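Local coordinates for sialidase domain-containing protein (Dyadobacter fermentans, PDB 5HX0) that is of unknown function but has a sialidase-like six-bladed beta-propeller fold, and so may recognise or process a carbohydrate, at residues P369-V372 / R378-V381; I71-R76 / Q392-S397; K156-L161 / D228-N233. All blocks are in the same frame, centred on the assembly; numbering follows the deposited sequence.

Contact 1. Residues P369-V372 / R378-V381; sequences PWAV and RVLV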
ATOM      1  N   PRO A 369      19.050 -15.259   3.528  1.00  8.90           N
ATOM      2  CA  PRO A 369      19.337 -15.604   2.130  1.00 10.60           C
ATOM      3  C   PRO A 369      18.288 -16.532   1.525  1.00  7.99           C
ATOM      4  O   PRO A 369      17.600 -17.293   2.206  1.00 13.22           O
ATOM      5  CB  PRO A 369      20.720 -16.276   2.191  1.00  8.03           C
ATOM      6  CG  PRO A 369      20.754 -16.879   3.577  1.00 11.59           C
ATOM      7  CD  PRO A 369      20.013 -15.885   4.452  1.00 11.08           C
ATOM      8  N   TRP A 370      18.213 -16.473   0.200  1.00  8.84           N
ATOM      9  CA  TRP A 370      17.277 -17.267  -0.585  1.00  8.20           C
ATOM     10  C   TRP A 370      17.907 -17.477  -1.954  1.00 10.04           C
ATOM     11  O   TRP A 370      18.234 -16.499  -2.634  1.00 11.67           O
ATOM     12  CB  TRP A 370      15.921 -16.539  -0.697  1.00  8.29           C
ATOM     13  CG  TRP A 370      14.766 -17.415  -1.105  1.00  9.19           C
ATOM     14  CD1 TRP A 370      14.588 -18.046  -2.305  1.00  8.77           C
ATOM     15  CD2 TRP A 370      13.626 -17.740  -0.303  1.00  7.71           C
ATOM     16  NE1 TRP A 370      13.382 -18.750  -2.299  1.00 10.91           N
ATOM     17  CE2 TRP A 370      12.782 -18.569  -1.076  1.00  9.15           C
ATOM     18  CE3 TRP A 370      13.224 -17.386   0.991  1.00 12.13           C
ATOM     19  CZ2 TRP A 370      11.553 -19.046  -0.591  1.00 11.67           C
ATOM     20  CZ3 TRP A 370      12.022 -17.863   1.464  1.00 10.77           C
ATOM     21  CH2 TRP A 370      11.198 -18.682   0.680  1.00 11.67           C
ATOM     22  N   ALA A 371      18.098 -18.733  -2.353  1.00 10.01           N
ATOM     23  CA  ALA A 371      18.841 -19.035  -3.570  1.00 14.09           C
ATOM     24  C   ALA A 371      17.909 -19.453  -4.699  1.00  7.56           C
ATOM     25  O   ALA A 371      16.821 -19.995  -4.469  1.00 15.09           O
ATOM     26  CB  ALA A 371      19.878 -20.134  -3.329  1.00 13.56           C
ATOM     27  N   VAL A 372      18.357 -19.218  -5.928  1.00 11.75           N
ATOM     28  CA  VAL A 372      17.629 -19.638  -7.120  1.00 12.74           C
ATOM     29  C   VAL A 372      18.638 -20.095  -8.164  1.00 14.69           C
ATOM     30  O   VAL A 372      19.731 -19.530  -8.280  1.00 15.80           O
ATOM     31  CB  VAL A 372      16.724 -18.498  -7.658  1.00 11.94           C
ATOM     32  CG1 VAL A 372      17.565 -17.301  -8.031  1.00 13.57           C
ATOM     33  CG2 VAL A 372      15.911 -18.997  -8.857  1.00 17.71           C
ATOM     34  N   ARG A 378      25.127 -22.199 -12.490  1.00 26.74           N
ATOM     35  CA  ARG A 378      25.203 -21.019 -11.645  1.00 24.44           C
ATOM     36  C   ARG A 378      23.954 -20.859 -10.793  1.00 16.53           C
ATOM     37  O   ARG A 378      22.833 -21.126 -11.246  1.00 18.20           O
ATOM     38  CB  ARG A 378      25.431 -19.764 -12.482  1.00 29.49           C
ATOM     39  CG  ARG A 378      26.860 -19.718 -13.005  1.00 37.17           C
ATOM     40  CD  ARG A 378      27.145 -18.443 -13.711  1.00 37.19           C
ATOM     41  NE  ARG A 378      28.553 -18.320 -14.052  1.00 47.77           N
ATOM     42  CZ  ARG A 378      29.132 -17.173 -14.399  1.00 56.51           C
ATOM     43  NH1 ARG A 378      28.409 -16.056 -14.439  1.00 53.10           N
ATOM     44  NH2 ARG A 378      30.430 -17.140 -14.694  1.00 54.61           N
ATOM     45  N   VAL A 379      24.182 -20.397  -9.559  1.00 16.38           N
ATOM     46  CA  VAL A 379      23.143 -20.136  -8.567  1.00 14.35           C
ATOM     47  C   VAL A 379      23.289 -18.700  -8.083  1.00 14.32           C
ATOM     48  O   VAL A 379      24.402 -18.239  -7.812  1.00 17.31           O
ATOM     49  CB  VAL A 379      23.269 -21.101  -7.368  1.00 16.45           C
ATOM     50  CG1 VAL A 379      22.349 -20.678  -6.236  1.00 14.06           C
ATOM     51  CG2 VAL A 379      22.975 -22.540  -7.788  1.00 22.02           C
ATOM     52  N   LEU A 380      22.166 -18.006  -7.929  1.00 16.79           N
ATOM     53  CA  LEU A 380      22.145 -16.714  -7.243  1.00 15.24           C
ATOM     54  C   LEU A 380      21.696 -16.932  -5.806  1.00 13.25           C
ATOM     55  O   LEU A 380      20.608 -17.463  -5.566  1.00 14.34           O
ATOM     56  CB  LEU A 380      21.200 -15.736  -7.941  1.00 13.71           C
ATOM     57  CG  LEU A 380      20.883 -14.464  -7.156  1.00 14.12           C
ATOM     58  CD1 LEU A 380      22.129 -13.599  -7.061  1.00 15.01           C
ATOM     59  CD2 LEU A 380      19.733 -13.708  -7.803  1.00 12.30           C
ATOM     60  N   VAL A 381      22.540 -16.568  -4.852  1.00 11.81           N
ATOM     61  CA  VAL A 381      22.134 -16.538  -3.447  1.00 11.28           C
ATOM     62  C   VAL A 381      21.790 -15.084  -3.153  1.00 12.00           C
ATOM     63  O   VAL A 381      22.684 -14.248  -3.006  1.00 14.16           O
ATOM     64  CB  VAL A 381      23.230 -17.055  -2.512  1.00 13.44           C
ATOM     65  CG1 VAL A 381      22.713 -17.051  -1.056  1.00 11.66           C
ATOM     66  CG2 VAL A 381      23.702 -18.450  -2.953  1.00 13.18           C
TER
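Val372 and Leu380 make the hydrogen-bonded pair of an antiparallel beta hairpin, strands 367-375 and 378-385, within one blade of a beta-propeller. Val372 N binds Leu380 O at 2.9 Å, and Leu380 N returns an equally short bond to Val372 O. The hairpin illustrates how backbone bonds set the register of two strands while an apolar layer forms on each face of the ribbon.

On the face carrying Val372 and Leu380, the valine has its CG1 branch between the backbone N and the carbonyl carbon (chi1 61°), and this methyl rests 4.0 Å from Leu380 CB. Leu380 also touches Trp109, while Val372 packs on Val63 of strand 56-65.

On the other face the small CB of Ala371 has Val379 CG1 and Val381 CG2 as apolar partners. Val379 sends CG1 anti to its N (chi1 170°), which brings that methyl to 3.9 Å from Ala371 CB. Val381 uses both branches: CG1 meets Pro369 CB at 3.9 Å, and CG2 lies 4.2 Å from Ala371 CB. Leu325 of strand 324-330 lies against Ala371, Val379 and Val381, continuing this apolar layer into the adjoining blade.

Where Ala371 and Val381 form the non-hydrogen-bonded pair, their CA atoms approach to 4.1 Å, and Ala371 CA makes a CA-H...O contact of 3.1 Å with Leu380 O.

Contact 2. Residues I71-R76 / Q392-S397; sequences IVLAFR and QHIAGS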
ATOM      1  N   ILE A  71      13.470 -13.793 -13.714  1.00 10.80           N
ATOM      2  CA  ILE A  71      13.707 -13.974 -12.294  1.00  9.87           C
ATOM      3  C   ILE A  71      12.906 -12.918 -11.545  1.00 13.86           C
ATOM      4  O   ILE A  71      13.012 -11.722 -11.839  1.00 13.59           O
ATOM      5  CB  ILE A  71      15.210 -13.849 -11.986  1.00 11.87           C
ATOM      6  CG1 ILE A  71      16.010 -14.842 -12.841  1.00 14.94           C
ATOM      7  CG2 ILE A  71      15.486 -14.034 -10.481  1.00 10.15           C
ATOM      8  CD1 ILE A  71      17.467 -14.431 -13.006  1.00 15.56           C
ATOM      9  N   VAL A  72      12.098 -13.348 -10.584  1.00 10.47           N
ATOM     10  CA  VAL A  72      11.248 -12.442  -9.815  1.00 10.60           C
ATOM     11  C   VAL A  72      11.688 -12.525  -8.363  1.00 11.21           C
ATOM     12  O   VAL A  72      11.605 -13.596  -7.751  1.00  9.93           O
ATOM     13  CB  VAL A  72       9.760 -12.807  -9.940  1.00 13.55           C
ATOM     14  CG1 VAL A  72       8.908 -11.756  -9.171  1.00 11.30           C
ATOM     15  CG2 VAL A  72       9.354 -12.893 -11.395  1.00 13.63           C
ATOM     16  N   LEU A  73      12.132 -11.406  -7.794  1.00 10.75           N
ATOM     17  CA  LEU A  73      12.547 -11.385  -6.394  1.00  9.59           C
ATOM     18  C   LEU A  73      11.623 -10.466  -5.601  1.00 11.44           C
ATOM     19  O   LEU A  73      11.507  -9.272  -5.912  1.00 12.60           O
ATOM     20  CB  LEU A  73      14.015 -10.955  -6.252  1.00  7.33           C
ATOM     21  CG  LEU A  73      14.599 -10.853  -4.828  1.00  9.56           C
ATOM     22  CD1 LEU A  73      16.129 -11.036  -4.873  1.00 10.36           C
ATOM     23  CD2 LEU A  73      14.282  -9.529  -4.142  1.00  8.35           C
ATOM     24  N   ALA A  74      10.995 -11.026  -4.563  1.00  6.94           N
ATOM     25  CA  ALA A  74      10.071 -10.294  -3.693  1.00  6.00           C
ATOM     26  C   ALA A  74      10.805  -9.889  -2.431  1.00  7.27           C
ATOM     27  O   ALA A  74      11.658 -10.637  -1.945  1.00 10.12           O
ATOM     28  CB  ALA A  74       8.870 -11.162  -3.314  1.00  7.29           C
ATOM     29  N   PHE A  75      10.480  -8.710  -1.900  1.00 11.84           N
ATOM     30  CA  PHE A  75      11.061  -8.305  -0.629  1.00 10.04           C
ATOM     31  C   PHE A  75      10.129  -7.329   0.071  1.00 12.44           C
ATOM     32  O   PHE A  75       9.158  -6.821  -0.502  1.00 10.72           O
ATOM     33  CB  PHE A  75      12.482  -7.703  -0.790  1.00  8.97           C
ATOM     34  CG  PHE A  75      12.543  -6.463  -1.663  1.00  9.74           C
ATOM     35  CD1 PHE A  75      12.536  -6.577  -3.050  1.00  8.58           C
ATOM     36  CD2 PHE A  75      12.649  -5.201  -1.100  1.00 11.09           C
ATOM     37  CE1 PHE A  75      12.616  -5.465  -3.869  1.00 10.75           C
ATOM     38  CE2 PHE A  75      12.735  -4.072  -1.914  1.00 10.80           C
ATOM     39  CZ  PHE A  75      12.723  -4.201  -3.293  1.00 11.12           C
ATOM     40  N   ARG A  76      10.410  -7.126   1.350  1.00  9.34           N
ATOM     41  CA  ARG A  76       9.708  -6.145   2.168  1.00 10.01           C
ATOM     42  C   ARG A  76      10.383  -4.797   1.994  1.00  8.19           C
ATOM     43  O   ARG A  76      11.599  -4.680   2.193  1.00  9.76           O
ATOM     44  CB  ARG A  76       9.750  -6.550   3.649  1.00  7.29           C
ATOM     45  CG  ARG A  76       9.090  -5.525   4.614  1.00 10.25           C
ATOM     46  CD  ARG A  76       9.390  -5.922   6.074  1.00 10.52           C
ATOM     47  NE  ARG A  76       8.696  -5.081   7.070  1.00  8.79           N
ATOM     48  CZ  ARG A  76       9.185  -3.948   7.571  1.00 11.92           C
ATOM     49  NH1 ARG A  76      10.369  -3.474   7.163  1.00  7.66           N
ATOM     50  NH2 ARG A  76       8.486  -3.272   8.482  1.00 11.65           N
ATOM     51  N   GLN A 392      19.799  -0.770   4.618  1.00 11.12           N
ATOM     52  CA  GLN A 392      19.402  -2.150   4.355  1.00 11.32           C
ATOM     53  C   GLN A 392      18.955  -2.272   2.895  1.00 11.78           C
ATOM     54  O   GLN A 392      18.021  -1.586   2.463  1.00 11.47           O
ATOM     55  CB  GLN A 392      18.276  -2.568   5.302  1.00  9.46           C
ATOM     56  CG  GLN A 392      18.754  -3.157   6.621  1.00 12.08           C
ATOM     57  CD  GLN A 392      19.536  -2.164   7.469  1.00 19.34           C
ATOM     58  OE1 GLN A 392      19.244  -0.971   7.472  1.00 16.15           O
ATOM     59  NE2 GLN A 392      20.544  -2.655   8.192  1.00 12.88           N
ATOM     60  N   HIS A 393      19.632  -3.125   2.131  1.00  9.24           N
ATOM     61  CA  HIS A 393      19.369  -3.275   0.704  1.00 12.36           C
ATOM     62  C   HIS A 393      19.359  -4.761   0.348  1.00 11.14           C
ATOM     63  O   HIS A 393      19.821  -5.615   1.119  1.00 13.18           O
ATOM     64  CB  HIS A 393      20.420  -2.502  -0.130  1.00 10.22           C
ATOM     65  CG  HIS A 393      21.833  -2.981   0.055  1.00 12.57           C
ATOM     66  ND1 HIS A 393      22.613  -2.623   1.136  1.00 14.45           N
ATOM     67  CD2 HIS A 393      22.604  -3.791  -0.710  1.00 10.50           C
ATOM     68  CE1 HIS A 393      23.802  -3.194   1.030  1.00 12.75           C
ATOM     69  NE2 HIS A 393      23.816  -3.925  -0.073  1.00 11.46           N
ATOM     70  N   ILE A 394      18.836  -5.077  -0.836  1.00 10.67           N
ATOM     71  CA  ILE A 394      18.906  -6.441  -1.364  1.00  8.66           C
ATOM     72  C   ILE A 394      20.212  -6.605  -2.142  1.00  9.18           C
ATOM     73  O   ILE A 394      20.574  -5.761  -2.964  1.00 10.78           O
ATOM     74  CB  ILE A 394      17.696  -6.753  -2.263  1.00  7.82           C
ATOM     75  CG1 ILE A 394      16.381  -6.233  -1.612  1.00 12.87           C
ATOM     76  CG2 ILE A 394      17.648  -8.273  -2.585  1.00  6.06           C
ATOM     77  CD1 ILE A 394      16.110  -6.809  -0.199  1.00 10.11           C
ATOM     78  N   ALA A 395      20.892  -7.723  -1.921  1.00  8.84           N
ATOM     79  CA  ALA A 395      22.149  -8.019  -2.588  1.00 12.94           C
ATOM     80  C   ALA A 395      22.166  -9.509  -2.924  1.00 13.58           C
ATOM     81  O   ALA A 395      21.239 -10.257  -2.589  1.00  9.42           O
ATOM     82  CB  ALA A 395      23.336  -7.637  -1.701  1.00 14.47           C
ATOM     83  N   GLY A 396      23.233  -9.946  -3.571  1.00 11.66           N
ATOM     84  CA  GLY A 396      23.353 -11.354  -3.878  1.00 16.43           C
ATOM     85  C   GLY A 396      24.787 -11.717  -4.184  1.00 17.82           C
ATOM     86  O   GLY A 396      25.639 -10.856  -4.441  1.00 16.46           O
ATOM     87  N   SER A 397      25.043 -13.013  -4.131  1.00 13.30           N
ATOM     88  CA  SER A 397      26.312 -13.593  -4.536  1.00 13.20           C
ATOM     89  C   SER A 397      25.999 -14.606  -5.624  1.00 12.94           C
ATOM     90  O   SER A 397      25.142 -15.474  -5.431  1.00 16.26           O
ATOM     91  CB  SER A 397      27.008 -14.277  -3.358  1.00 12.87           C
ATOM     92  OG  SER A 397      27.358 -13.353  -2.347  1.00 14.34           O
TER
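Ser397 OG, gripped by hydrogen bonds to Asp47 OD1 and to Tyr383 OH, belongs to the same strand as Ile394, whose side chain carries the contact by packing on Leu73 and Phe75. The two strands lie in neighbouring blades of the propeller: strand 393-401 runs beside the N-terminal strand 42-51, so that both ends of the chain share one sheet and close the ring, while strand 71-79 is part of the following sheet. The contact is therefore a worked example of blade-to-blade packing, made by side chains alone.

Ile394 divides its branches between the two partners. Its CG2, anti to the backbone N, reaches both methyls of Leu73, with CD1 and CD2 each 3.9 Å away; Leu73 and Ile394 lie alongside with their tips heading opposite ways. The other branch serves Phe75. CG1 stands over one face of the ring as a CH-pi contact, 4.0 Å from the ring centroid and 16° off the normal, displaced a little toward the CG side. The terminal methyl CD1 reaches on to Phe75 CB at 3.8 Å. What presents the ring is its first torsion, which places Phe75 CG between the backbone N and the carbonyl carbon (chi1 60°) and swings the ring across the isoleucine.

Ile50 of strand 42-51 touches both Leu73 and Ile394, and the ring of Tyr51 meets that of Phe75. With Phe75 CA and Ile394 CA 8.1 Å apart and no hydrogen bond crossing, the contact between these two segments is wholly apolar and probably rests on dispersion and the fit of methyl, methylene and ring carbons.

Contact 3. Residues K156-L161 / D228-N233; sequences KKPYFL and DRQSPN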
ATOM      1  N   LYS A 156      -8.782  -8.593  22.747  1.00 26.23           N
ATOM      2  CA  LYS A 156      -8.877  -9.914  23.349  1.00 30.15           C
ATOM      3  C   LYS A 156      -7.475 -10.475  23.572  1.00 36.23           C
ATOM      4  O   LYS A 156      -6.579 -10.301  22.741  1.00 29.03           O
ATOM      5  CB  LYS A 156      -9.700 -10.854  22.466  1.00 29.33           C
ATOM      6  CG  LYS A 156      -9.917 -12.233  23.106  1.00 39.35           C
ATOM      7  CD  LYS A 156     -11.229 -12.884  22.690  1.00 48.13           C
ATOM      8  CE  LYS A 156     -11.218 -13.302  21.233  1.00 50.71           C
ATOM      9  NZ  LYS A 156     -12.401 -12.798  20.487  1.00 50.21           N
ATOM     10  N   LYS A 157      -7.280 -11.122  24.716  1.00 27.33           N
ATOM     11  CA  LYS A 157      -5.978 -11.681  25.069  1.00 27.53           C
ATOM     12  C   LYS A 157      -6.002 -13.197  24.949  1.00 28.56           C
ATOM     13  O   LYS A 157      -7.052 -13.810  25.095  1.00 29.54           O
ATOM     14  CB  LYS A 157      -5.580 -11.264  26.483  1.00 29.04           C
ATOM     15  CG  LYS A 157      -5.504  -9.765  26.680  1.00 41.49           C
ATOM     16  CD  LYS A 157      -4.880  -9.423  28.024  1.00 52.45           C
ATOM     17  CE  LYS A 157      -4.664  -7.927  28.169  1.00 59.46           C
ATOM     18  NZ  LYS A 157      -3.733  -7.617  29.287  1.00 64.56           N
ATOM     19  N   PRO A 158      -4.845 -13.814  24.681  1.00 25.50           N
ATOM     20  CA  PRO A 158      -3.534 -13.190  24.479  1.00 23.19           C
ATOM     21  C   PRO A 158      -3.363 -12.574  23.088  1.00 18.10           C
ATOM     22  O   PRO A 158      -3.999 -13.013  22.118  1.00 25.51           O
ATOM     23  CB  PRO A 158      -2.545 -14.358  24.673  1.00 24.02           C
ATOM     24  CG  PRO A 158      -3.408 -15.612  24.864  1.00 27.35           C
ATOM     25  CD  PRO A 158      -4.796 -15.264  24.439  1.00 26.26           C
ATOM     26  N   TYR A 159      -2.530 -11.546  23.002  1.00 20.00           N
ATOM     27  CA  TYR A 159      -2.092 -11.000  21.721  1.00 24.41           C
ATOM     28  C   TYR A 159      -0.597 -10.750  21.802  1.00 23.71           C
ATOM     29  O   TYR A 159      -0.005 -10.747  22.887  1.00 20.87           O
ATOM     30  CB  TYR A 159      -2.825  -9.703  21.349  1.00 22.34           C
ATOM     31  CG  TYR A 159      -2.678  -8.607  22.379  1.00 24.29           C
ATOM     32  CD1 TYR A 159      -1.589  -7.747  22.359  1.00 21.07           C
ATOM     33  CD2 TYR A 159      -3.636  -8.430  23.375  1.00 27.09           C
ATOM     34  CE1 TYR A 159      -1.454  -6.736  23.303  1.00 25.56           C
ATOM     35  CE2 TYR A 159      -3.503  -7.427  24.326  1.00 26.03           C
ATOM     36  CZ  TYR A 159      -2.415  -6.585  24.278  1.00 31.60           C
ATOM     37  OH  TYR A 159      -2.285  -5.598  25.219  1.00 30.13           O
ATOM     38  N   PHE A 160       0.028 -10.528  20.655  1.00 18.51           N
ATOM     39  CA  PHE A 160       1.473 -10.340  20.630  1.00 17.36           C
ATOM     40  C   PHE A 160       1.813  -8.918  20.210  1.00 26.58           C
ATOM     41  O   PHE A 160       1.433  -8.474  19.115  1.00 21.25           O
ATOM     42  CB  PHE A 160       2.172 -11.342  19.724  1.00 20.42           C
ATOM     43  CG  PHE A 160       3.672 -11.271  19.837  1.00 21.12           C
ATOM     44  CD1 PHE A 160       4.316 -11.743  20.973  1.00 33.33           C
ATOM     45  CD2 PHE A 160       4.429 -10.684  18.844  1.00 23.42           C
ATOM     46  CE1 PHE A 160       5.696 -11.658  21.092  1.00 30.11           C
ATOM     47  CE2 PHE A 160       5.807 -10.588  18.964  1.00 26.11           C
ATOM     48  CZ  PHE A 160       6.435 -11.075  20.091  1.00 30.13           C
ATOM     49  N   LEU A 161       2.544  -8.220  21.078  1.00 21.09           N
ATOM     50  CA  LEU A 161       2.879  -6.812  20.921  1.00 25.20           C
ATOM     51  C   LEU A 161       4.383  -6.681  20.737  1.00 30.38           C
ATOM     52  O   LEU A 161       5.161  -7.228  21.524  1.00 29.07           O
ATOM     53  CB  LEU A 161       2.410  -6.008  22.141  1.00 31.05           C
ATOM     54  CG  LEU A 161       2.722  -4.519  22.294  1.00 25.71           C
ATOM     55  CD1 LEU A 161       1.914  -3.721  21.302  1.00 26.29           C
ATOM     56  CD2 LEU A 161       2.424  -4.040  23.733  1.00 25.18           C
ATOM     57  N   ASP A 228       3.298 -21.044  21.577  1.00 17.98           N
ATOM     58  CA  ASP A 228       2.623 -22.024  22.411  1.00 21.08           C
ATOM     59  C   ASP A 228       2.792 -21.778  23.904  1.00 28.43           C
ATOM     60  O   ASP A 228       2.240 -22.534  24.703  1.00 30.68           O
ATOM     61  CB  ASP A 228       3.058 -23.457  22.058  1.00 21.02           C
ATOM     62  CG  ASP A 228       4.561 -23.689  22.132  1.00 25.36           C
ATOM     63  OD1 ASP A 228       5.315 -22.884  22.721  1.00 25.94           O
ATOM     64  OD2 ASP A 228       4.976 -24.734  21.580  1.00 27.44           O
ATOM     65  N   ARG A 229       3.510 -20.733  24.298  1.00 30.12           N
ATOM     66  CA  ARG A 229       3.599 -20.316  25.689  1.00 32.98           C
ATOM     67  C   ARG A 229       3.792 -18.810  25.693  1.00 26.59           C
ATOM     68  O   ARG A 229       4.480 -18.271  24.823  1.00 28.38           O
ATOM     69  CB  ARG A 229       4.757 -21.009  26.430  1.00 30.99           C
ATOM     70  CG  ARG A 229       4.979 -20.503  27.857  1.00 37.43           C
ATOM     71  CD  ARG A 229       5.895 -21.431  28.628  1.00 38.46           C
ATOM     72  NE  ARG A 229       7.301 -21.273  28.255  1.00 47.46           N
ATOM     73  CZ  ARG A 229       8.222 -22.223  28.427  1.00 47.06           C
ATOM     74  NH1 ARG A 229       7.880 -23.399  28.943  1.00 53.22           N
ATOM     75  NH2 ARG A 229       9.482 -22.005  28.077  1.00 43.20           N
ATOM     76  N   GLN A 230       3.189 -18.139  26.668  1.00 25.85           N
ATOM     77  CA  GLN A 230       3.214 -16.684  26.636  1.00 31.16           C
ATOM     78  C   GLN A 230       4.341 -16.091  27.473  1.00 38.79           C
ATOM     79  O   GLN A 230       4.981 -15.127  27.038  1.00 44.48           O
ATOM     80  CB  GLN A 230       1.874 -16.141  27.110  1.00 33.44           C
ATOM     81  CG  GLN A 230       1.753 -14.649  26.990  1.00 43.48           C
ATOM     82  CD  GLN A 230       0.403 -14.154  27.457  1.00 54.61           C
ATOM     83  OE1 GLN A 230      -0.482 -14.947  27.793  1.00 55.87           O
ATOM     84  NE2 GLN A 230       0.238 -12.840  27.491  1.00 60.10           N
ATOM     85  N   SER A 231       4.587 -16.626  28.668  1.00 34.43           N
ATOM     86  CA  SER A 231       5.667 -16.116  29.515  1.00 41.38           C
ATOM     87  C   SER A 231       6.431 -17.249  30.189  1.00 47.75           C
ATOM     88  O   SER A 231       5.885 -17.969  31.023  1.00 55.49           O
ATOM     89  CB  SER A 231       5.127 -15.158  30.573  1.00 45.36           C
ATOM     90  OG  SER A 231       4.445 -14.074  29.976  1.00 50.35           O
ATOM     91  N   PRO A 232       7.704 -17.421  29.808  1.00 45.70           N
ATOM     92  CA  PRO A 232       8.304 -16.627  28.733  1.00 43.52           C
ATOM     93  C   PRO A 232       7.826 -17.099  27.349  1.00 40.97           C
ATOM     94  O   PRO A 232       7.393 -18.246  27.219  1.00 38.56           O
ATOM     95  CB  PRO A 232       9.804 -16.869  28.920  1.00 38.76           C
ATOM     96  CG  PRO A 232       9.877 -18.253  29.477  1.00 39.17           C
ATOM     97  CD  PRO A 232       8.635 -18.436  30.336  1.00 41.24           C
ATOM     98  N   ASN A 233       7.872 -16.207  26.360  1.00 40.35           N
ATOM     99  CA  ASN A 233       7.463 -16.538  24.998  1.00 37.98           C
ATOM    100  C   ASN A 233       8.183 -17.791  24.499  1.00 25.22           C
ATOM    101  O   ASN A 233       9.395 -17.933  24.668  1.00 27.92           O
ATOM    102  CB  ASN A 233       7.762 -15.345  24.081  1.00 37.00           C
ATOM    103  CG  ASN A 233       7.356 -15.590  22.644  1.00 43.40           C
ATOM    104  OD1 ASN A 233       8.121 -16.155  21.853  1.00 44.78           O
ATOM    105  ND2 ASN A 233       6.149 -15.162  22.291  1.00 39.27           N
TER
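Gln230 reaches across to Pro158 with an extended side chain. CB, directed toward the 156-161 loop, leads to CG, which lies anti to the backbone N (chi1 -174°), and the next torsion is straight as well, so CD arrives 4.1 Å from Pro158 CB. At the tip OE1 comes to 3.8 Å from the same CB and 4.2 Å from Pro158 CG, a van der Waals approach of a carbonyl oxygen to a proline ring. A glycerol, probably from the crystallisation liquor, lies beside this side chain.

The setting is the surface of the beta-propeller, where the turn joining strands 220-229 and 234-242 of one blade meets a loop of the preceding sheet. A classic beta bulge sets Asp228 and Arg229 opposite Lys234, and Arg229 NE binds Pro232 O at 3.2 Å across the turn, with the oxygen lying in the guanidinium plane. A cis peptide bond precedes both Pro158 and Pro232.

Further along, Asn233 ND2 stands 3.7 Å from Phe160 CE1, approaching the ring obliquely; ring and amide planes are 51° apart. The opposite arm of that amide, OD1, hydrogen-bonds a bound tetraethylene glycol, also probably from the crystallisation liquor.

How the contacts relate
Contacts 1 and 2 are buried and share a sheet: strands 378-385 and 393-401 are neighbours in it, and Val381 N probably hydrogen-bonds Ser397 O at 2.9 Å, with Leu380 CD1 packing on Gly396 CA. They illustrate two levels of propeller construction, backbone pairing within a blade and apolar side-chain packing between blades. Along the chain both contact 1 and contact 3 fall inside the long loop that contact 2 closes. Contact 3 lies at the surface, across the chain's centre from the others, its centre about 36 Å from that of contact 1; there loop and turn meet sparsely through amides, a proline and an aromatic ring.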